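Local coordinates for protein vanadium-dependent haloperoxidase (Zobellia galactanivorans, PDB 4CIT) that probably oxidises iodide with hydrogen peroxide, as a vanadium-dependent iodoperoxidase with vanadate bound in its pocket, at residues A73-A78 against T95-P100; A112-M117 against D151-G156. All blocks are in the same frame, centred on the assembly; numbering follows the deposited sequence.

How the interactions relate
Both contacts belong to the helical part of the chain formed before residue 168, and their centres are 11 Å apart on the same side of the molecule. Interaction 1 closes the connection from helix 59-80 to helix 108-123, and interaction 2 then sets helix 108-123 against helix 146-167. Tyr155 joins them: its OH lies 2.7 Å from Pro98 O, a probable hydrogen bond, and 3.6 Å from Ile97 CD1. At a second place Ala73 CB, 10.8 Å from Tyr155 OH, packs 3.6 Å from Ala112 O, joining helices 59-80 and 108-123. Neither interaction includes a vanadate-pocket residue; interaction 1 does hold Ala78, whose carbonyl oxygen binds a sodium ion at a separate site.

Interaction 1. Residues A73-A78 against T95-P100; sequences AYEIVA and TAIPEP. With NA (sodium ion), chain G.
Ile97 reaches from an irregular loop onto the flank of helix 59-80, where it meets Glu75 and Ile76. From its CB the side chain forks: the CG2 branch lies 3.9 Å from Glu75 CB, while CG1 sits between the backbone N and the carbonyl carbon (chi1 57°) and passes 4.1 Å from that same Glu75 CB. The extended second torsion then carries the tip, CD1, to the helix backbone, 3.5 Å from Glu75 O and 3.9 Å from Ile76 N. CD1 also lies 3.8 Å from Glu75 CB and touches Ile76 CG1 at 4.2 Å, the two isoleucine side chains crossing at about a right angle. These are apolar and van der Waals contacts, with no hydrogen bond between the segments. Isoleucine suits the place because both its branches rest on Glu75 CB while the longer one reaches on to the helix backbone.

Glu75 gives the loop its CB but sends its charge elsewhere. Bent at chi2 (-64°), its chain leads the carboxylate to Ser86 OG and Leu87 N, so both oxygens have hydrogen bonds. One turn on, Ala78 O binds the sodium ion at 2.2 Å, together with Asn81 O, Tyr84 O and waters. Helix 146-167 borders Ile97 through Tyr155 and His162; Ile76 also packs on Tyr108 and Ala115 of helix 108-123, and Val77 turns from the loop toward helix 307-335.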
loop_
_atom_site.group_PDB
_atom_site.type_symbol
_atom_site.label_atom_id
_atom_site.label_comp_id
_atom_site.label_asym_id
_atom_site.label_seq_id
_atom_site.Cartn_x
_atom_site.Cartn_y
_atom_site.Cartn_z
ATOM N N ALA A 73 -11.997 -11.121 -4.194
ATOM C CA ALA A 73 -11.621 -12.493 -3.897
ATOM C C ALA A 73 -11.973 -12.936 -2.518
ATOM O O ALA A 73 -12.522 -14.048 -2.308
ATOM C CB ALA A 73 -10.150 -12.616 -4.094
ATOM N N TYR A 74 -11.721 -12.073 -1.533
ATOM C CA TYR A 74 -12.062 -12.379 -0.154
ATOM C C TYR A 74 -13.527 -12.597 0.015
ATOM O O TYR A 74 -13.983 -13.564 0.671
ATOM C CB TYR A 74 -11.597 -11.234 0.811
ATOM C CG TYR A 74 -12.023 -11.544 2.238
ATOM C CD1 TYR A 74 -11.299 -12.434 2.994
ATOM C CD2 TYR A 74 -13.231 -11.012 2.751
ATOM C CE1 TYR A 74 -11.757 -12.874 4.207
ATOM C CE2 TYR A 74 -13.684 -11.406 4.008
ATOM C CZ TYR A 74 -12.861 -12.248 4.766
ATOM O OH TYR A 74 -13.276 -12.635 6.024
ATOM N N GLU A 75 -14.354 -11.767 -0.638
ATOM C CA GLU A 75 -15.796 -12.034 -0.527
ATOM C C GLU A 75 -16.237 -13.435 -1.013
ATOM O O GLU A 75 -17.169 -14.055 -0.480
ATOM C CB GLU A 75 -16.656 -10.954 -1.179
ATOM C CG GLU A 75 -16.580 -9.614 -0.464
ATOM C CD GLU A 75 -17.159 -9.729 0.984
ATOM O OE1 GLU A 75 -18.393 -10.001 1.207
ATOM O OE2 GLU A 75 -16.359 -9.746 1.904
ATOM N N ILE A 76 -15.652 -13.882 -2.054
ATOM C CA ILE A 76 -15.888 -15.277 -2.573
ATOM C C ILE A 76 -15.553 -16.333 -1.550
ATOM O O ILE A 76 -16.377 -17.239 -1.223
ATOM C CB ILE A 76 -15.251 -15.500 -3.928
ATOM C CG1 ILE A 76 -15.965 -14.685 -4.999
ATOM C CG2 ILE A 76 -15.320 -17.017 -4.264
ATOM C CD1 ILE A 76 -15.176 -14.588 -6.313
ATOM N N VAL A 77 -14.382 -16.182 -0.950
ATOM C CA VAL A 77 -14.005 -17.012 0.170
ATOM C C VAL A 77 -14.946 -16.957 1.336
ATOM O O VAL A 77 -15.400 -18.021 1.811
ATOM C CB VAL A 77 -12.575 -16.723 0.612
ATOM C CG1 VAL A 77 -12.229 -17.472 1.878
ATOM C CG2 VAL A 77 -11.652 -17.105 -0.471
ATOM N N ALA A 78 -15.336 -15.776 1.795
ATOM C CA ALA A 78 -16.252 -15.586 2.914
ATOM C C ALA A 78 -17.669 -16.215 2.648
ATOM O O ALA A 78 -18.313 -16.758 3.546
ATOM C CB ALA A 78 -16.411 -14.154 3.243
ATOM N N THR A 95 -22.276 -3.923 -0.186
ATOM C CA THR A 95 -23.349 -4.903 0.010
ATOM C C THR A 95 -23.015 -6.309 -0.412
ATOM O O THR A 95 -21.958 -6.602 -0.995
ATOM C CB THR A 95 -24.640 -4.497 -0.769
ATOM O OG1 THR A 95 -24.364 -4.505 -2.173
ATOM C CG2 THR A 95 -25.177 -3.116 -0.267
ATOM N N ALA A 96 -23.906 -7.225 -0.065
ATOM C CA ALA A 96 -23.607 -8.658 -0.314
ATOM C C ALA A 96 -23.370 -9.017 -1.781
ATOM O O ALA A 96 -24.138 -8.628 -2.710
ATOM C CB ALA A 96 -24.647 -9.540 0.348
ATOM N N ILE A 97 -22.329 -9.818 -2.023
ATOM C CA ILE A 97 -22.089 -10.363 -3.380
ATOM C C ILE A 97 -23.142 -11.414 -3.737
ATOM O O ILE A 97 -23.751 -12.016 -2.853
ATOM C CB ILE A 97 -20.704 -10.975 -3.599
ATOM C CG1 ILE A 97 -20.374 -12.091 -2.617
ATOM C CG2 ILE A 97 -19.565 -9.875 -3.543
ATOM C CD1 ILE A 97 -19.276 -13.016 -3.103
ATOM N N PRO A 98 -23.297 -11.654 -5.035
ATOM C CA PRO A 98 -24.154 -12.731 -5.440
ATOM C C PRO A 98 -23.631 -14.033 -4.895
ATOM O O PRO A 98 -22.428 -14.231 -4.899
ATOM C CB PRO A 98 -24.019 -12.741 -6.990
ATOM C CG PRO A 98 -23.433 -11.451 -7.354
ATOM C CD PRO A 98 -22.805 -10.846 -6.160
ATOM N N GLU A 99 -24.533 -14.937 -4.494
ATOM C CA GLU A 99 -24.173 -16.310 -4.101
ATOM C C GLU A 99 -23.947 -17.195 -5.335
ATOM O O GLU A 99 -24.521 -16.936 -6.337
ATOM C CB GLU A 99 -25.324 -16.889 -3.265
ATOM C CG GLU A 99 -25.457 -16.230 -1.880
ATOM C CD GLU A 99 -24.395 -16.667 -0.847
ATOM O OE1 GLU A 99 -23.481 -17.509 -1.074
ATOM O OE2 GLU A 99 -24.445 -16.119 0.254
ATOM N N PRO A 100 -23.173 -18.273 -5.220
ATOM C CA PRO A 100 -22.968 -19.129 -6.341
ATOM C C PRO A 100 -24.226 -19.992 -6.572
ATOM O O PRO A 100 -25.006 -20.261 -5.630
ATOM C CB PRO A 100 -21.813 -19.982 -5.914
ATOM C CG PRO A 100 -21.792 -20.003 -4.425
ATOM C CD PRO A 100 -22.321 -18.646 -4.051
HETATM NA NA NA G . -18.238 -17.261 5.706
HETATM O O HOH W 1 -20.144 -15.093 5.760
HETATM O O HOH W 2 -19.881 -18.891 5.392
HETATM O O HOH W 3 -18.832 -17.483 8.008
#

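Interaction 2. Residues A112-M117 against D151-G156; sequences AVVAHM and DSKAYG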
loop_
_atom_site.group_PDB
_atom_site.type_symbol
_atom_site.label_atom_id
_atom_site.label_comp_id
_atom_site.label_asym_id
_atom_site.label_seq_id
_atom_site.Cartn_x
_atom_site.Cartn_y
_atom_site.Cartn_z
ATOM N N ALA A 112 -12.294 -16.899 -7.232
ATOM C CA ALA A 112 -11.638 -15.777 -6.497
ATOM C C ALA A 112 -10.466 -15.237 -7.314
ATOM O O ALA A 112 -10.311 -14.007 -7.372
ATOM C CB ALA A 112 -11.202 -16.232 -5.129
ATOM N N VAL A 113 -9.614 -16.106 -7.879
ATOM C CA VAL A 113 -8.490 -15.667 -8.740
ATOM C C VAL A 113 -8.996 -14.944 -9.991
ATOM O O VAL A 113 -8.464 -13.917 -10.381
ATOM C CB VAL A 113 -7.460 -16.761 -9.084
ATOM C CG1 VAL A 113 -6.370 -16.140 -9.932
ATOM C CG2 VAL A 113 -6.938 -17.335 -7.745
ATOM N N VAL A 114 -10.059 -15.427 -10.568
ATOM C CA VAL A 114 -10.642 -14.817 -11.764
ATOM C C VAL A 114 -11.117 -13.426 -11.428
ATOM O O VAL A 114 -10.843 -12.470 -12.145
ATOM C CB VAL A 114 -11.853 -15.686 -12.274
ATOM C CG1 VAL A 114 -12.774 -14.906 -13.190
ATOM C CG2 VAL A 114 -11.377 -16.888 -13.097
ATOM N N ALA A 115 -11.842 -13.298 -10.302
ATOM C CA ALA A 115 -12.301 -11.934 -9.838
ATOM C C ALA A 115 -11.111 -10.960 -9.626
ATOM O O ALA A 115 -11.155 -9.774 -10.061
ATOM C CB ALA A 115 -13.151 -12.089 -8.606
ATOM N N HIS A 116 -10.077 -11.464 -8.947
ATOM C CA HIS A 116 -8.878 -10.658 -8.618
ATOM C C HIS A 116 -8.234 -10.139 -9.943
ATOM O O HIS A 116 -7.943 -8.948 -10.086
ATOM C CB HIS A 116 -7.910 -11.464 -7.802
ATOM C CG HIS A 116 -6.799 -10.668 -7.259
ATOM N ND1 HIS A 116 -5.743 -10.246 -8.033
ATOM C CD2 HIS A 116 -6.588 -10.164 -6.008
ATOM C CE1 HIS A 116 -4.955 -9.469 -7.290
ATOM N NE2 HIS A 116 -5.433 -9.437 -6.057
ATOM N N MET A 117 -8.025 -11.057 -10.914
ATOM C CA MET A 117 -7.403 -10.651 -12.150
ATOM C C MET A 117 -8.254 -9.688 -12.922
ATOM O O MET A 117 -7.757 -8.735 -13.504
ATOM C CB MET A 117 -7.042 -11.866 -13.011
ATOM C CG MET A 117 -6.031 -12.759 -12.403
ATOM S SD MET A 117 -5.325 -14.125 -13.447
ATOM C CE MET A 117 -6.830 -15.094 -13.643
ATOM N N ASP A 151 -17.871 -22.653 -15.390
ATOM C CA ASP A 151 -18.849 -22.313 -14.333
ATOM C C ASP A 151 -18.163 -21.457 -13.295
ATOM O O ASP A 151 -18.742 -20.488 -12.781
ATOM C CB ASP A 151 -19.422 -23.562 -13.661
ATOM C CG ASP A 151 -20.402 -24.354 -14.631
ATOM O OD1 ASP A 151 -20.923 -23.742 -15.555
ATOM O OD2 ASP A 151 -20.595 -25.519 -14.414
ATOM N N SER A 152 -16.917 -21.817 -12.993
ATOM C CA SER A 152 -16.145 -21.072 -11.984
ATOM C C SER A 152 -15.774 -19.646 -12.434
ATOM O O SER A 152 -15.902 -18.615 -11.663
ATOM C CB SER A 152 -14.922 -21.862 -11.518
ATOM O OG SER A 152 -15.264 -23.136 -11.079
ATOM N N LYS A 153 -15.292 -19.552 -13.669
ATOM C CA LYS A 153 -15.036 -18.228 -14.263
ATOM C C LYS A 153 -16.228 -17.312 -14.292
ATOM O O LYS A 153 -16.171 -16.104 -13.977
ATOM C CB LYS A 153 -14.493 -18.401 -15.695
ATOM C CG LYS A 153 -14.337 -17.063 -16.409
ATOM C CD LYS A 153 -13.683 -17.163 -17.786
ATOM C CE LYS A 153 -14.471 -17.910 -18.754
ATOM N NZ LYS A 153 -15.070 -16.842 -19.609
ATOM N N ALA A 154 -17.394 -17.885 -14.668
ATOM C CA ALA A 154 -18.617 -17.137 -14.721
ATOM C C ALA A 154 -18.983 -16.535 -13.369
ATOM O O ALA A 154 -19.432 -15.380 -13.307
ATOM C CB ALA A 154 -19.761 -17.997 -15.278
ATOM N N TYR A 155 -18.804 -17.270 -12.298
ATOM C CA TYR A 155 -19.130 -16.781 -10.951
ATOM C C TYR A 155 -18.120 -15.687 -10.576
ATOM O O TYR A 155 -18.531 -14.656 -10.025
ATOM C CB TYR A 155 -19.161 -17.880 -9.938
ATOM C CG TYR A 155 -19.524 -17.437 -8.546
ATOM C CD1 TYR A 155 -20.623 -16.668 -8.324
ATOM C CD2 TYR A 155 -18.713 -17.714 -7.503
ATOM C CE1 TYR A 155 -20.906 -16.200 -7.077
ATOM C CE2 TYR A 155 -18.982 -17.233 -6.224
ATOM C CZ TYR A 155 -20.033 -16.451 -6.052
ATOM O OH TYR A 155 -20.381 -15.948 -4.826
ATOM N N GLY A 156 -16.844 -15.955 -10.776
ATOM C CA GLY A 156 -15.802 -14.928 -10.533
ATOM C C GLY A 156 -16.062 -13.584 -11.226
ATOM O O GLY A 156 -15.924 -12.516 -10.632
#
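Val114 and Ala115 meet flat groups that belong to the backbone of the partner helix, the peptide carbonyls of Lys153 and Gly156. Val114 CG1 comes to 3.7 Å from Lys153 O. Ala115 CB approaches Gly156 O at 3.5 Å, from a direction tilted out of the carbonyl plane. No aromatic ring takes part between the two segments, but Tyr138 of helix 128-144 touches both Val114 and Lys153.

Valine suits its position because its two methyls both lie on Lys153, and CG1 reaches Gly156 as well. With CG1 anti to the backbone N (chi1 161°), that methyl rests against both Lys153 O and Gly156 CA, the latter 4.0 Å away, while CG2 packs 4.1 Å from Lys153 CA. Lys153 adds the aliphatic root of its side chain: CG lies 4.2 Å from Val114 CG1. From CG onward the chain already leads away from that methyl, and the bends at chi3 and chi4 come beyond the contact. A long residue thus gives methylene surface to a buried interface while its charged end lies elsewhere.

This is helix-to-helix packing in an all-helical region of the haloperoxidase. Helices 108-123 and 146-167 run in broadly the same direction; the axes of segments 112-117 and 151-156 cross at -46°, 7.9 Å apart at closest approach. Small residues make this possible: Gly156 has no side chain to hold the backbones apart, and Ala115 has a single methyl, so their CA atoms come within 4.7 Å of each other. Helix 108-123 is also bordered by helix 59-80, through Ala112 and Ala115, and by helix 38-55, where His116 ND1 is hydrogen-bonded to Ser44 OG. Ser152 OG bonds to Leu148 O within its own helix, and its bond to Asn107 N links helix 146-167 to the residue just before helix 108-123.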